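Local coordinates for dihydrofolate reductase (Coxiella burnetii, PDB 3TQA), which probably catalyses the NADPH-dependent reduction of 7,8-dihydrofolate to tetrahydrofolate, a step that supports glycine, purine and DNA precursor synthesis, at residues L5-D10 and M112-I117; P26-H31 and F153-L158; S34-K39 and E92-G97. All coordinates share one frame; numbering follows the deposited sequence.

How the contacts relate
From the N terminus the chain first enters the sheet with strand 2-10, which carries Leu5-Asp10, then forms helix 26-36, whose start supplies Pro26-His31 and whose last residues and the turn after them supply Ser34-Lys39. Contact 3 closes first, when strand 92-97 comes to lie against that helix end. Contact 1 closes next, as Met112-Ile117 pairs with Leu5-Asp10, and its loop encloses contact 3. Contact 2 closes last, with Phe153-Leu158; its loop also encloses contact 3, whereas contacts 1 and 2 cross, their segments alternating along the chain. Contact 1 joins neighbouring strands of the central sheet, and contacts 2 and 3 fasten one helix to strands 153-159 and 92-97.

Contact 1: residues L5-D10 and M112-I117; sequences LIAAMD and MILTII. With NDP (NADPH dihydro-nicotinamide-adenine-dinucleotide phosphate), chain B.
Leu5-Asp10 and Met112-Ile117 pair as parallel neighbours in the central mixed sheet of the dihydrofolate reductase fold, strand 2-10 lying between strands 92-97 and 111-117. The segment axes approach to 4.5 Å at an angle of 21°, and pairing proceeds residue for residue from Leu5 with Met112 to Met9 with Ile116. Both strands bond through every second residue, as parallel pairing requires: Leu5, Ala7 and Met9 offer their peptides to Ile113, Thr115 and Ile117. The shortest rung, Met9 N to Thr115 O at 2.7 Å, is nearly linear, whereas Ala7 N to Ile113 O, at 3.4 Å, is weak. Residues between the rungs help through CA-H...O contacts, such as Ile116 CA on Met9 O at 3.3 Å.

Ala8 turns its N-H and C=O to the other side of the strand, the side on which Ile6 is bonded to Ile95 of strand 92-97. There they meet the nicotinamide carboxamide of NADPH: Ala8 N gives a straight bond to NDP O7N (2.8 Å, 174° at the hydrogen), and NDP N7N returns a weak, bent one to Ala8 O. The pair of bonds probably limits rotation of the amide and helps to place the nicotinamide.

The sheet faces differ in their cover. Ile6, Ala8 and Ile113 meet helix 26-36, and Thr115 OG1 on that face is hydrogen-bonded to Asp28 OD1; Leu5 and Ala7 on the other face touch Phe102 of helix 99-105. Met9, also on that second face, has its CG between the backbone N and the carbonyl carbon (chi1 69°), and a further bend at chi3 swings the thioether end back toward the partner strand, where CE comes to 3.6 Å from Leu114 CD2.

Contact 2: residues P26-H31 and F153-L158; sequences PADLAH and FQFLEL
His31 holds its CG anti to the backbone N (chi1 158°), while Phe155 places its own CG anti to the carbonyl carbon (chi1 -64°); helix 26-36 and strand 153-159 thereby extend two rings into the space between them, the two side chains running past each other from opposing sides. The result is an offset stack, with centroids 4.2 Å apart and planes 15° from parallel. Phe155 CD1 sits over the centre of the imidazole, and Phe155 CE1 approaches His31 CG to 3.4 Å. The opposite face of Phe155 is met, toward its rim, by Phe153 CD1, 4.2 Å above the plane; Phe153 turns an edge to it, with Phe155 CE2 in its ring plane. One helical turn before His31, Ala27 points its CB at Phe153 and reaches CZ at 3.4 Å, obliquely. Helix 26-36 lies over the sheet face carrying Ile113 and Thr115, whose side chains also touch His31, so the stack joins it to antiparallel strand 153-159, beyond strand 111-117. No hydrogen bond crosses the segments, which implies that overlap of ring faces and methyl contact carry the attachment; the imidazole nitrogens, whose bonding directions lie in the ring plane, are not consumed by the stack.

Contact 3: residues S34-K39 and E92-G97; sequences SITLGK and EVIIIG. With NDP (NADPH dihydro-nicotinamide-adenine-dinucleotide phosphate), chain B.
Ile35 O, near the end of helix 26-36, takes a hydrogen bond from Lys39 NZ (3.2 Å) and is also touched by Ile94 CD1 of strand 92-97, at 3.6 Å. The donor stands 30° out of the carbonyl plane. A bend in the lysine chain at chi2 (112°) turns the ammonium back toward the last turn of the helix, from which the type II turn Thr36-Lys39, with Gly38 at a positive phi, leads away. On its way the chain passes Glu92, whose OE1 lies 4.3 Å from Lys39 NZ: opposite charges that probably attract, yet too far apart for a salt bridge. Glu92 OE2 has its own hydrogen bond, to Thr4 OG1.

The apolar centre is the end of Ile94. With chi2 at -179° its chain is extended and sends CD1 into the bend between helix and turn, where Thr36 CA is 3.8 Å away and Lys39 CB 3.9 Å. The Thr36 and Ile94 side chains cross at about a right angle. Further along the strand the same segment reaches the cofactor, Ile96 O lying 3.0 Å from NDP C4N, the redox carbon of the nicotinamide.

Strand 2-10, helix 26-36 and strand 40-44 form a beta-alpha-beta crossover that spans strand 92-97, inserted between its two parallel strands; this arrangement belongs to the central sheet of dihydrofolate reductases.

Contact 1: residues L5-D10 and M112-I117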
loop_
_atom_site.group_PDB
_atom_site.type_symbol
_atom_site.label_atom_id
_atom_site.label_comp_id
_atom_site.label_asym_id
_atom_site.label_seq_id
_atom_site.Cartn_x
_atom_site.Cartn_y
_atom_site.Cartn_z
ATOM N N LEU A 5 -5.714 1.877 -2.572
ATOM C CA LEU A 5 -4.546 1.011 -2.457
ATOM C C LEU A 5 -3.315 1.794 -2.904
ATOM O O LEU A 5 -3.277 2.306 -4.023
ATOM C CB LEU A 5 -4.713 -0.246 -3.317
ATOM C CG LEU A 5 -5.572 -1.392 -2.766
ATOM C CD1 LEU A 5 -6.870 -0.895 -2.165
ATOM C CD2 LEU A 5 -5.850 -2.416 -3.859
ATOM N N ILE A 6 -2.325 1.898 -2.022
ATOM C CA ILE A 6 -1.065 2.561 -2.345
ATOM C C ILE A 6 0.078 1.551 -2.238
ATOM O O ILE A 6 0.231 0.877 -1.217
ATOM C CB ILE A 6 -0.805 3.791 -1.434
ATOM C CG1 ILE A 6 0.424 4.569 -1.914
ATOM C CG2 ILE A 6 -0.630 3.375 0.023
ATOM C CD1 ILE A 6 0.571 5.933 -1.269
ATOM N N ALA A 7 0.868 1.445 -3.302
ATOM C CA ALA A 7 1.953 0.472 -3.358
ATOM C C ALA A 7 3.004 0.862 -4.392
ATOM O O ALA A 7 2.678 1.435 -5.432
ATOM C CB ALA A 7 1.397 -0.909 -3.673
ATOM N N ALA A 8 4.262 0.553 -4.088
ATOM C CA ALA A 8 5.359 0.710 -5.034
ATOM C C ALA A 8 5.721 -0.656 -5.602
ATOM O O ALA A 8 5.948 -1.605 -4.850
ATOM C CB ALA A 8 6.565 1.338 -4.352
ATOM N N MET A 9 5.762 -0.755 -6.929
ATOM C CA MET A 9 6.090 -2.008 -7.604
ATOM C C MET A 9 6.996 -1.771 -8.809
ATOM O O MET A 9 7.189 -0.632 -9.237
ATOM C CB MET A 9 4.811 -2.719 -8.046
ATOM C CG MET A 9 4.051 -2.012 -9.166
ATOM S SD MET A 9 2.395 -2.676 -9.404
ATOM C CE MET A 9 1.574 -2.049 -7.941
ATOM N N ASP A 10 7.549 -2.855 -9.347
ATOM C CA ASP A 10 8.378 -2.785 -10.551
ATOM C C ASP A 10 7.532 -3.132 -11.783
ATOM O O ASP A 10 6.303 -3.194 -11.694
ATOM C CB ASP A 10 9.623 -3.681 -10.406
ATOM C CG ASP A 10 9.323 -5.169 -10.552
ATOM O OD1 ASP A 10 8.140 -5.569 -10.518
ATOM O OD2 ASP A 10 10.290 -5.948 -10.689
ATOM N N MET A 112 -6.464 3.570 -6.865
ATOM C CA MET A 112 -5.111 3.027 -6.734
ATOM C C MET A 112 -4.075 4.106 -7.045
ATOM O O MET A 112 -4.139 4.749 -8.091
ATOM C CB MET A 112 -4.907 1.827 -7.666
ATOM C CG MET A 112 -5.603 0.552 -7.209
ATOM S SD MET A 112 -4.929 -0.952 -7.952
ATOM C CE MET A 112 -5.390 -0.725 -9.666
ATOM N N ILE A 113 -3.137 4.304 -6.121
ATOM C CA ILE A 113 -2.000 5.200 -6.325
ATOM C C ILE A 113 -0.738 4.342 -6.382
ATOM O O ILE A 113 -0.173 3.981 -5.349
ATOM C CB ILE A 113 -1.878 6.247 -5.194
ATOM C CG1 ILE A 113 -3.161 7.075 -5.093
ATOM C CG2 ILE A 113 -0.682 7.163 -5.441
ATOM C CD1 ILE A 113 -3.108 8.168 -4.043
ATOM N N LEU A 114 -0.314 4.009 -7.598
ATOM C CA LEU A 114 0.773 3.058 -7.805
ATOM C C LEU A 114 2.039 3.737 -8.311
ATOM O O LEU A 114 1.988 4.573 -9.214
ATOM C CB LEU A 114 0.346 1.980 -8.803
ATOM C CG LEU A 114 -0.932 1.210 -8.466
ATOM C CD1 LEU A 114 -1.235 0.208 -9.567
ATOM C CD2 LEU A 114 -0.825 0.516 -7.113
ATOM N N THR A 115 3.170 3.372 -7.710
ATOM C CA THR A 115 4.483 3.747 -8.217
ATOM C C THR A 115 5.045 2.550 -8.977
ATOM O O THR A 115 5.308 1.506 -8.381
ATOM C CB THR A 115 5.445 4.140 -7.076
ATOM O OG1 THR A 115 4.884 5.222 -6.324
ATOM C CG2 THR A 115 6.799 4.562 -7.631
ATOM N N ILE A 116 5.208 2.696 -10.290
ATOM C CA ILE A 116 5.719 1.617 -11.132
ATOM C C ILE A 116 7.139 1.936 -11.591
ATOM O O ILE A 116 7.363 2.913 -12.307
ATOM C CB ILE A 116 4.828 1.377 -12.363
ATOM C CG1 ILE A 116 3.386 1.094 -11.929
ATOM C CG2 ILE A 116 5.370 0.213 -13.185
ATOM C CD1 ILE A 116 2.448 0.799 -13.078
ATOM N N ILE A 117 8.088 1.101 -11.178
ATOM C CA ILE A 117 9.500 1.305 -11.494
ATOM C C ILE A 117 9.846 0.602 -12.804
ATOM O O ILE A 117 9.505 -0.566 -12.995
ATOM C CB ILE A 117 10.413 0.761 -10.374
ATOM C CG1 ILE A 117 10.026 1.367 -9.020
ATOM C CG2 ILE A 117 11.875 1.064 -10.684
ATOM C CD1 ILE A 117 10.673 0.679 -7.842
HETATM P PA NDP B . 1.277 -8.975 4.664
HETATM O O1A NDP B . 0.138 -9.133 3.687
HETATM O O2A NDP B . 1.834 -7.609 4.966
HETATM O O5B NDP B . 0.809 -9.592 6.063
HETATM C C5B NDP B . 0.449 -10.966 6.174
HETATM C C4B NDP B . -0.102 -11.155 7.576
HETATM O O4B NDP B . -1.151 -10.207 7.803
HETATM C C3B NDP B . -0.706 -12.525 7.829
HETATM O O3B NDP B . 0.274 -13.461 8.282
HETATM C C2B NDP B . -1.749 -12.203 8.873
HETATM O O2B NDP B . -1.146 -12.013 10.150
HETATM C C1B NDP B . -2.260 -10.840 8.447
HETATM N N9A NDP B . -3.424 -10.904 7.527
HETATM C C8A NDP B . -3.401 -10.733 6.190
HETATM N N7A NDP B . -4.651 -10.847 5.666
HETATM C C5A NDP B . -5.498 -11.087 6.680
HETATM C C6A NDP B . -6.955 -11.310 6.830
HETATM N N6A NDP B . -7.780 -11.298 5.758
HETATM N N1A NDP B . -7.437 -11.526 8.074
HETATM C C2A NDP B . -6.635 -11.542 9.158
HETATM N N3A NDP B . -5.302 -11.346 9.088
HETATM C C4A NDP B . -4.685 -11.119 7.904
HETATM O O3 NDP B . 2.484 -9.975 4.275
HETATM P PN NDP B . 3.137 -10.071 2.806
HETATM O O1N NDP B . 2.051 -10.341 1.790
HETATM O O2N NDP B . 4.311 -11.014 2.903
HETATM O O5D NDP B . 3.709 -8.586 2.565
HETATM C C5D NDP B . 4.937 -8.139 3.141
HETATM C C4D NDP B . 5.946 -7.902 2.024
HETATM O O4D NDP B . 5.401 -6.972 1.080
HETATM C C3D NDP B . 7.250 -7.306 2.533
HETATM O O3D NDP B . 8.360 -7.903 1.858
HETATM C C2D NDP B . 7.157 -5.834 2.187
HETATM O O2D NDP B . 8.443 -5.273 1.896
HETATM C C1D NDP B . 6.244 -5.820 0.969
HETATM N N1N NDP B . 5.452 -4.586 0.892
HETATM C C2N NDP B . 5.707 -3.735 -0.117
HETATM C C3N NDP B . 5.007 -2.543 -0.268
HETATM C C7N NDP B . 5.310 -1.606 -1.402
HETATM O O7N NDP B . 4.677 -0.566 -1.508
HETATM N N7N NDP B . 6.267 -1.932 -2.273
HETATM C C4N NDP B . 3.941 -2.230 0.744
HETATM C C5N NDP B . 3.728 -3.204 1.803
HETATM C C6N NDP B . 4.506 -4.355 1.823
HETATM P P2B NDP B . -0.959 -13.160 11.255
HETATM O O1X NDP B . 0.021 -14.108 10.614
HETATM O O2X NDP B . -0.398 -12.409 12.437
HETATM O O3X NDP B . -2.350 -13.708 11.462
#

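Contact 2: residues P26-H31 and F153-L158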
loop_
_atom_site.group_PDB
_atom_site.type_symbol
_atom_site.label_atom_id
_atom_site.label_comp_id
_atom_site.label_asym_id
_atom_site.label_seq_id
_atom_site.Cartn_x
_atom_site.Cartn_y
_atom_site.Cartn_z
ATOM N N PRO A 26 13.957 7.291 -2.843
ATOM C CA PRO A 26 13.609 8.452 -2.014
ATOM C C PRO A 26 12.389 9.242 -2.493
ATOM O O PRO A 26 11.597 9.703 -1.670
ATOM C CB PRO A 26 14.863 9.322 -2.097
ATOM C CG PRO A 26 15.966 8.358 -2.276
ATOM C CD PRO A 26 15.410 7.228 -3.097
ATOM N N ALA A 27 12.245 9.395 -3.809
ATOM C CA ALA A 27 11.111 10.116 -4.388
ATOM C C ALA A 27 9.774 9.458 -4.042
ATOM O O ALA A 27 8.779 10.150 -3.826
ATOM C CB ALA A 27 11.268 10.224 -5.897
ATOM N N ASP A 28 9.756 8.127 -3.987
ATOM C CA ASP A 28 8.548 7.384 -3.628
ATOM C C ASP A 28 8.180 7.550 -2.151
ATOM O O ASP A 28 6.998 7.600 -1.805
ATOM C CB ASP A 28 8.715 5.897 -3.942
ATOM C CG ASP A 28 7.453 5.103 -3.669
ATOM O OD1 ASP A 28 6.417 5.406 -4.297
ATOM O OD2 ASP A 28 7.495 4.185 -2.822
ATOM N N LEU A 29 9.193 7.621 -1.289
ATOM C CA LEU A 29 8.975 7.751 0.153
ATOM C C LEU A 29 8.340 9.094 0.513
ATOM O O LEU A 29 7.470 9.156 1.383
ATOM C CB LEU A 29 10.292 7.568 0.919
ATOM C CG LEU A 29 10.960 6.195 0.792
ATOM C CD1 LEU A 29 12.307 6.192 1.494
ATOM C CD2 LEU A 29 10.065 5.092 1.343
ATOM N N ALA A 30 8.778 10.158 -0.158
ATOM C CA ALA A 30 8.193 11.489 0.021
ATOM C C ALA A 30 6.771 11.536 -0.534
ATOM O O ALA A 30 5.874 12.103 0.090
ATOM C CB ALA A 30 9.058 12.548 -0.654
ATOM N N HIS A 31 6.582 10.944 -1.712
ATOM C CA HIS A 31 5.260 10.809 -2.332
ATOM C C HIS A 31 4.298 10.056 -1.413
ATOM O O HIS A 31 3.174 10.500 -1.181
ATOM C CB HIS A 31 5.383 10.093 -3.686
ATOM C CG HIS A 31 4.117 9.446 -4.157
ATOM N ND1 HIS A 31 3.165 10.116 -4.896
ATOM C CD2 HIS A 31 3.654 8.181 -4.007
ATOM C CE1 HIS A 31 2.168 9.295 -5.172
ATOM N NE2 HIS A 31 2.440 8.115 -4.644
ATOM N N PHE A 153 10.901 5.814 -12.875
ATOM C CA PHE A 153 9.630 5.474 -12.238
ATOM C C PHE A 153 8.514 6.418 -12.680
ATOM O O PHE A 153 8.770 7.429 -13.339
ATOM C CB PHE A 153 9.774 5.497 -10.710
ATOM C CG PHE A 153 10.153 6.843 -10.150
ATOM C CD1 PHE A 153 9.181 7.706 -9.659
ATOM C CD2 PHE A 153 11.481 7.245 -10.109
ATOM C CE1 PHE A 153 9.528 8.948 -9.140
ATOM C CE2 PHE A 153 11.836 8.487 -9.593
ATOM C CZ PHE A 153 10.857 9.338 -9.108
ATOM N N GLN A 154 7.281 6.074 -12.319
ATOM C CA GLN A 154 6.115 6.896 -12.638
ATOM C C GLN A 154 5.085 6.851 -11.514
ATOM O O GLN A 154 4.965 5.841 -10.823
ATOM C CB GLN A 154 5.474 6.432 -13.951
ATOM C CG GLN A 154 4.827 5.047 -13.897
ATOM C CD GLN A 154 4.133 4.675 -15.194
ATOM O OE1 GLN A 154 2.926 4.432 -15.218
ATOM N NE2 GLN A 154 4.892 4.636 -16.282
ATOM N N PHE A 155 4.348 7.946 -11.339
ATOM C CA PHE A 155 3.236 7.993 -10.391
ATOM C C PHE A 155 1.916 7.825 -11.137
ATOM O O PHE A 155 1.416 8.769 -11.751
ATOM C CB PHE A 155 3.235 9.308 -9.610
ATOM C CG PHE A 155 4.436 9.492 -8.725
ATOM C CD1 PHE A 155 4.781 8.527 -7.787
ATOM C CD2 PHE A 155 5.212 10.640 -8.814
ATOM C CE1 PHE A 155 5.887 8.694 -6.966
ATOM C CE2 PHE A 155 6.318 10.817 -7.994
ATOM C CZ PHE A 155 6.655 9.843 -7.069
ATOM N N LEU A 156 1.363 6.615 -11.073
ATOM C CA LEU A 156 0.123 6.275 -11.763
ATOM C C LEU A 156 -1.047 6.285 -10.781
ATOM O O LEU A 156 -1.019 5.582 -9.768
ATOM C CB LEU A 156 0.252 4.891 -12.409
ATOM C CG LEU A 156 -0.766 4.534 -13.493
ATOM C CD1 LEU A 156 -0.495 5.326 -14.763
ATOM C CD2 LEU A 156 -0.737 3.040 -13.780
ATOM N N GLU A 157 -2.066 7.087 -11.085
ATOM C CA GLU A 157 -3.269 7.174 -10.259
ATOM C C GLU A 157 -4.475 6.651 -11.040
ATOM O O GLU A 157 -4.823 7.198 -12.087
ATOM C CB GLU A 157 -3.509 8.622 -9.827
ATOM C CG GLU A 157 -4.610 8.796 -8.790
ATOM C CD GLU A 157 -4.875 10.254 -8.466
ATOM O OE1 GLU A 157 -3.921 10.957 -8.073
ATOM O OE2 GLU A 157 -6.037 10.697 -8.602
ATOM N N LEU A 158 -5.106 5.597 -10.522
ATOM C CA LEU A 158 -6.253 4.971 -11.182
ATOM C C LEU A 158 -7.519 5.082 -10.338
ATOM O O LEU A 158 -7.469 5.002 -9.111
ATOM C CB LEU A 158 -5.972 3.495 -11.480
ATOM C CG LEU A 158 -4.821 3.193 -12.446
ATOM C CD1 LEU A 158 -3.492 3.178 -11.713
ATOM C CD2 LEU A 158 -5.046 1.865 -13.156
#

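Contact 3: residues S34-K39 and E92-G97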
loop_
_atom_site.group_PDB
_atom_site.type_symbol
_atom_site.label_atom_id
_atom_site.label_comp_id
_atom_site.label_asym_id
_atom_site.label_seq_id
_atom_site.Cartn_x
_atom_site.Cartn_y
_atom_site.Cartn_z
ATOM N N SER A 34 3.329 12.229 1.871
ATOM C CA SER A 34 2.369 13.311 1.624
ATOM C C SER A 34 0.962 12.778 1.349
ATOM O O SER A 34 -0.025 13.372 1.783
ATOM C CB SER A 34 2.831 14.182 0.452
ATOM O OG SER A 34 2.827 13.451 -0.761
ATOM N N ILE A 35 0.883 11.662 0.629
ATOM C CA ILE A 35 -0.397 11.030 0.295
ATOM C C ILE A 35 -1.106 10.441 1.520
ATOM O O ILE A 35 -2.336 10.453 1.589
ATOM C CB ILE A 35 -0.211 9.912 -0.774
ATOM C CG1 ILE A 35 0.105 10.523 -2.142
ATOM C CG2 ILE A 35 -1.454 9.039 -0.876
ATOM C CD1 ILE A 35 -1.057 11.268 -2.776
ATOM N N THR A 36 -0.333 9.941 2.482
ATOM C CA THR A 36 -0.890 9.214 3.626
ATOM C C THR A 36 -1.095 10.060 4.890
ATOM O O THR A 36 -1.782 9.617 5.814
ATOM C CB THR A 36 -0.005 8.004 3.991
ATOM O OG1 THR A 36 1.315 8.453 4.327
ATOM C CG2 THR A 36 0.071 7.030 2.825
ATOM N N LEU A 37 -0.509 11.257 4.937
ATOM C CA LEU A 37 -0.586 12.112 6.132
ATOM C C LEU A 37 -2.024 12.442 6.538
ATOM O O LEU A 37 -2.807 12.951 5.732
ATOM C CB LEU A 37 0.203 13.417 5.938
ATOM C CG LEU A 37 1.652 13.430 6.437
ATOM C CD1 LEU A 37 2.383 14.659 5.914
ATOM C CD2 LEU A 37 1.706 13.383 7.959
ATOM N N GLY A 38 -2.355 12.143 7.793
ATOM C CA GLY A 38 -3.665 12.461 8.359
ATOM C C GLY A 38 -4.782 11.493 8.003
ATOM O O GLY A 38 -5.951 11.781 8.262
ATOM N N LYS A 39 -4.431 10.349 7.414
ATOM C CA LYS A 39 -5.415 9.333 7.040
ATOM C C LYS A 39 -5.175 8.019 7.785
ATOM O O LYS A 39 -4.065 7.767 8.262
ATOM C CB LYS A 39 -5.372 9.061 5.532
ATOM C CG LYS A 39 -6.082 10.098 4.668
ATOM C CD LYS A 39 -5.111 10.901 3.822
ATOM C CE LYS A 39 -5.845 11.754 2.798
ATOM N NZ LYS A 39 -4.929 12.248 1.735
ATOM N N GLU A 92 -11.827 8.563 3.575
ATOM C CA GLU A 92 -10.858 7.786 2.808
ATOM C C GLU A 92 -10.078 6.823 3.704
ATOM O O GLU A 92 -9.700 7.170 4.822
ATOM C CB GLU A 92 -9.896 8.725 2.077
ATOM C CG GLU A 92 -8.909 8.018 1.145
ATOM C CD GLU A 92 -8.184 8.973 0.207
ATOM O OE1 GLU A 92 -8.416 10.199 0.289
ATOM O OE2 GLU A 92 -7.381 8.490 -0.620
ATOM N N VAL A 93 -9.854 5.611 3.200
ATOM C CA VAL A 93 -9.043 4.608 3.889
ATOM C C VAL A 93 -7.948 4.138 2.940
ATOM O O VAL A 93 -8.224 3.801 1.787
ATOM C CB VAL A 93 -9.891 3.404 4.340
ATOM C CG1 VAL A 93 -9.022 2.360 5.028
ATOM C CG2 VAL A 93 -11.008 3.864 5.265
ATOM N N ILE A 94 -6.711 4.125 3.429
ATOM C CA ILE A 94 -5.553 3.785 2.607
ATOM C C ILE A 94 -5.011 2.410 2.983
ATOM O O ILE A 94 -4.599 2.189 4.120
ATOM C CB ILE A 94 -4.440 4.841 2.754
ATOM C CG1 ILE A 94 -4.948 6.208 2.287
ATOM C CG2 ILE A 94 -3.208 4.441 1.952
ATOM C CD1 ILE A 94 -3.917 7.307 2.382
ATOM N N ILE A 95 -5.024 1.491 2.017
ATOM C CA ILE A 95 -4.479 0.149 2.199
ATOM C C ILE A 95 -3.047 0.143 1.680
ATOM O O ILE A 95 -2.815 0.448 0.509
ATOM C CB ILE A 95 -5.286 -0.914 1.420
ATOM C CG1 ILE A 95 -6.794 -0.771 1.679
ATOM C CG2 ILE A 95 -4.809 -2.312 1.785
ATOM C CD1 ILE A 95 -7.183 -0.813 3.135
ATOM N N ILE A 96 -2.092 -0.206 2.541
ATOM C CA ILE A 96 -0.674 -0.129 2.180
ATOM C C ILE A 96 0.000 -1.488 1.996
ATOM O O ILE A 96 1.191 -1.537 1.723
ATOM C CB ILE A 96 0.138 0.726 3.191
ATOM C CG1 ILE A 96 0.202 0.063 4.571
ATOM C CG2 ILE A 96 -0.460 2.123 3.305
ATOM C CD1 ILE A 96 1.205 0.709 5.501
ATOM N N GLY A 97 -0.748 -2.581 2.135
ATOM C CA GLY A 97 -0.201 -3.919 1.890
ATOM C C GLY A 97 -0.337 -4.838 3.089
ATOM O O GLY A 97 -0.939 -4.457 4.089
HETATM P PA NDP B . 1.277 -8.975 4.664
HETATM O O1A NDP B . 0.138 -9.133 3.687
HETATM O O2A NDP B . 1.834 -7.609 4.966
HETATM O O5B NDP B . 0.809 -9.592 6.063
HETATM C C5B NDP B . 0.449 -10.966 6.174
HETATM C C4B NDP B . -0.102 -11.155 7.576
HETATM O O4B NDP B . -1.151 -10.207 7.803
HETATM C C3B NDP B . -0.706 -12.525 7.829
HETATM O O3B NDP B . 0.274 -13.461 8.282
HETATM C C2B NDP B . -1.749 -12.203 8.873
HETATM O O2B NDP B . -1.146 -12.013 10.150
HETATM C C1B NDP B . -2.260 -10.840 8.447
HETATM N N9A NDP B . -3.424 -10.904 7.527
HETATM C C8A NDP B . -3.401 -10.733 6.190
HETATM N N7A NDP B . -4.651 -10.847 5.666
HETATM C C5A NDP B . -5.498 -11.087 6.680
HETATM C C6A NDP B . -6.955 -11.310 6.830
HETATM N N6A NDP B . -7.780 -11.298 5.758
HETATM N N1A NDP B . -7.437 -11.526 8.074
HETATM C C2A NDP B . -6.635 -11.542 9.158
HETATM N N3A NDP B . -5.302 -11.346 9.088
HETATM C C4A NDP B . -4.685 -11.119 7.904
HETATM O O3 NDP B . 2.484 -9.975 4.275
HETATM P PN NDP B . 3.137 -10.071 2.806
HETATM O O1N NDP B . 2.051 -10.341 1.790
HETATM O O2N NDP B . 4.311 -11.014 2.903
HETATM O O5D NDP B . 3.709 -8.586 2.565
HETATM C C5D NDP B . 4.937 -8.139 3.141
HETATM C C4D NDP B . 5.946 -7.902 2.024
HETATM O O4D NDP B . 5.401 -6.972 1.080
HETATM C C3D NDP B . 7.250 -7.306 2.533
HETATM O O3D NDP B . 8.360 -7.903 1.858
HETATM C C2D NDP B . 7.157 -5.834 2.187
HETATM O O2D NDP B . 8.443 -5.273 1.896
HETATM C C1D NDP B . 6.244 -5.820 0.969
HETATM N N1N NDP B . 5.452 -4.586 0.892
HETATM C C2N NDP B . 5.707 -3.735 -0.117
HETATM C C3N NDP B . 5.007 -2.543 -0.268
HETATM C C7N NDP B . 5.310 -1.606 -1.402
HETATM O O7N NDP B . 4.677 -0.566 -1.508
HETATM N N7N NDP B . 6.267 -1.932 -2.273
HETATM C C4N NDP B . 3.941 -2.230 0.744
HETATM C C5N NDP B . 3.728 -3.204 1.803
HETATM C C6N NDP B . 4.506 -4.355 1.823
HETATM P P2B NDP B . -0.959 -13.160 11.255
HETATM O O1X NDP B . 0.021 -14.108 10.614
HETATM O O2X NDP B . -0.398 -12.409 12.437
HETATM O O3X NDP B . -2.350 -13.708 11.462
#